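Local coordinates for protein-tyrosine-phosphatase (Chaetomium thermophilum var. thermophilum DSM 1495, PDB 5M43) that probably dephosphorylates phosphotyrosine and phosphoserine or phosphothreonine in proteins, this chain being the phosphatase domain of Yvh1, a protein linked to ribosome assembly, at residues A[164-167]-A[172-175]. Sequence-based numbering, arbitrary orientation.
Sequences EMWW and PADS
Trp166, on the last turn of helix 157-168, faces Pro172 in the loop that follows, their CA atoms 7.6 Å apart, and the gap between the two backbones is spanned by the indole. With CG anti to the backbone N (chi1 178°), the Trp166 ring reaches out from the helix and its six-membered half slips beneath the proline. Pro172 lies over one face of that ring: its CD sits 3.5 Å from CZ3 of Trp166, while its N, part of the same pyrrolidine, stands 3.6 Å from Trp166 CH2. Farther along the loop, the CB of Ala173 comes within 4.2 Å of Trp166 CH2. The side-chain contacts are apolar, but Pro172 O also lies 3.6 Å from Trp166 CH2. Pro172 is exposed, whereas Trp166 and Ala173 are buried. Helix 157-168 is the last helix of the modelled chain, in the dual-specificity phosphatase fold, and here the chain turns back from its end to pass across helices 71-83, whose Leu71 and Val75 also pack on the indole, and 109-121. Trp166 NE1 donates a hydrogen bond to Ala116 O of helix 109-121, which satisfies the buried nitrogen and should help hold the ring's rotation. An alanine in place of Trp166 is likely to leave Pro172 without the flat surface beneath it and Ala116 O without its indole donor. The Ala173 side chain touches Val75 and Trp120, and Arg76 NH1 hydrogen-bonds to Ala173 O.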
ATOM      1  N   GLU A 164      -1.588  11.867  -8.278  1.00 23.85           N
ATOM      2  CA  GLU A 164      -2.214  12.379  -9.492  1.00 25.03           C
ATOM      3  C   GLU A 164      -1.274  12.209 -10.668  1.00 26.93           C
ATOM      4  O   GLU A 164      -1.708  11.807 -11.762  1.00 27.86           O
ATOM      5  CB  GLU A 164      -2.618  13.854  -9.326  1.00 29.02           C
ATOM      6  CG  GLU A 164      -3.790  14.081  -8.344  1.00 28.94           C
ATOM      7  CD  GLU A 164      -3.935  15.558  -7.944  1.00 40.03           C
ATOM      8  OE1 GLU A 164      -4.634  15.813  -6.941  1.00 44.26           O
ATOM      9  OE2 GLU A 164      -3.331  16.419  -8.599  1.00 43.39           O
ATOM     10  N   MET A 165       0.027  12.458 -10.454  1.00 25.59           N
ATOM     11  CA  MET A 165       1.002  12.172 -11.527  1.00 26.11           C
ATOM     12  C   MET A 165       0.974  10.702 -11.925  1.00 25.24           C
ATOM     13  O   MET A 165       0.975  10.369 -13.114  1.00 26.42           O
ATOM     14  CB  MET A 165       2.427  12.531 -11.079  1.00 26.41           C
ATOM     15  CG  MET A 165       2.556  13.866 -10.458  1.00 34.38           C
ATOM     16  SD  MET A 165       4.282  14.345 -10.213  1.00 36.02           S
ATOM     17  CE  MET A 165       4.961  13.697  -8.799  1.00 41.70           C
ATOM     18  N   TRP A 166       0.982   9.815 -10.932  1.00 23.93           N
ATOM     19  CA  TRP A 166       0.909   8.360 -11.178  1.00 23.20           C
ATOM     20  C   TRP A 166      -0.267   7.992 -12.084  1.00 23.90           C
ATOM     21  O   TRP A 166      -0.101   7.306 -13.115  1.00 24.11           O
ATOM     22  CB  TRP A 166       0.804   7.697  -9.806  1.00 23.42           C
ATOM     23  CG  TRP A 166       0.657   6.175  -9.806  1.00 22.20           C
ATOM     24  CD1 TRP A 166      -0.383   5.441  -9.282  1.00 21.86           C
ATOM     25  CD2 TRP A 166       1.615   5.231 -10.311  1.00 22.91           C
ATOM     26  NE1 TRP A 166      -0.131   4.097  -9.459  1.00 22.64           N
ATOM     27  CE2 TRP A 166       1.091   3.936 -10.045  1.00 25.09           C
ATOM     28  CE3 TRP A 166       2.878   5.360 -10.925  1.00 27.06           C
ATOM     29  CZ2 TRP A 166       1.762   2.782 -10.383  1.00 25.27           C
ATOM     30  CZ3 TRP A 166       3.554   4.218 -11.258  1.00 27.64           C
ATOM     31  CH2 TRP A 166       2.984   2.930 -10.981  1.00 24.74           C
ATOM     32  N   TRP A 167      -1.453   8.493 -11.752  1.00 25.68           N
ATOM     33  CA  TRP A 167      -2.651   8.263 -12.579  1.00 27.29           C
ATOM     34  C   TRP A 167      -2.470   8.803 -13.987  1.00 27.30           C
ATOM     35  O   TRP A 167      -2.757   8.128 -14.996  1.00 27.44           O
ATOM     36  CB  TRP A 167      -3.847   8.956 -11.922  1.00 26.40           C
ATOM     37  CG  TRP A 167      -5.170   8.823 -12.660  1.00 25.88           C
ATOM     38  CD1 TRP A 167      -5.773   9.751 -13.445  1.00 28.33           C
ATOM     39  CD2 TRP A 167      -6.073   7.701 -12.602  1.00 26.23           C
ATOM     40  NE1 TRP A 167      -6.985   9.294 -13.890  1.00 31.72           N
ATOM     41  CE2 TRP A 167      -7.206   8.041 -13.373  1.00 29.54           C
ATOM     42  CE3 TRP A 167      -6.020   6.443 -11.994  1.00 25.80           C
ATOM     43  CZ2 TRP A 167      -8.282   7.148 -13.563  1.00 31.99           C
ATOM     44  CZ3 TRP A 167      -7.106   5.589 -12.134  1.00 26.21           C
ATOM     45  CH2 TRP A 167      -8.200   5.935 -12.956  1.00 29.04           C
ATOM     46  N   PRO A 172       2.264   3.293 -14.526  1.00 24.76           N
ATOM     47  CA  PRO A 172       3.172   2.358 -15.224  1.00 27.30           C
ATOM     48  C   PRO A 172       3.956   1.506 -14.228  1.00 27.80           C
ATOM     49  O   PRO A 172       5.034   1.910 -13.793  1.00 28.99           O
ATOM     50  CB  PRO A 172       4.089   3.285 -16.028  1.00 29.79           C
ATOM     51  CG  PRO A 172       4.134   4.560 -15.189  1.00 29.35           C
ATOM     52  CD  PRO A 172       2.733   4.702 -14.653  1.00 26.54           C
ATOM     53  N   ALA A 173       3.421   0.335 -13.815  1.00 31.94           N
ATOM     54  CA  ALA A 173       4.138  -0.519 -12.866  1.00 36.03           C
ATOM     55  C   ALA A 173       5.049  -1.560 -13.536  1.00 48.49           C
ATOM     56  O   ALA A 173       5.823  -2.228 -12.836  1.00 46.30           O
ATOM     57  CB  ALA A 173       3.144  -1.189 -11.914  1.00 36.60           C
ATOM     58  N   ASP A 174       4.998  -1.716 -14.860  1.00 58.57           N
ATOM     59  CA  ASP A 174       5.852  -2.708 -15.511  1.00 69.31           C
ATOM     60  C   ASP A 174       7.329  -2.333 -15.390  1.00 74.31           C
ATOM     61  O   ASP A 174       7.698  -1.153 -15.426  1.00 75.04           O
ATOM     62  CB  ASP A 174       5.473  -2.856 -16.988  1.00 74.63           C
ATOM     63  CG  ASP A 174       4.203  -3.660 -17.186  1.00 77.37           C
ATOM     64  OD1 ASP A 174       4.250  -4.670 -17.923  1.00 79.79           O
ATOM     65  OD2 ASP A 174       3.156  -3.284 -16.601  1.00 76.56           O
ATOM     66  N   SER A 175       8.176  -3.354 -15.255  1.00 78.40           N
ATOM     67  CA  SER A 175       9.617  -3.166 -15.082  1.00 81.38           C
ATOM     68  C   SER A 175      10.345  -3.149 -16.420  1.00 84.24           C
ATOM     69  O   SER A 175      11.480  -2.682 -16.508  1.00 85.60           O
ATOM     70  CB  SER A 175      10.199  -4.267 -14.189  1.00 81.81           C
ATOM     71  OG  SER A 175       9.678  -5.536 -14.548  1.00 82.09           O
TER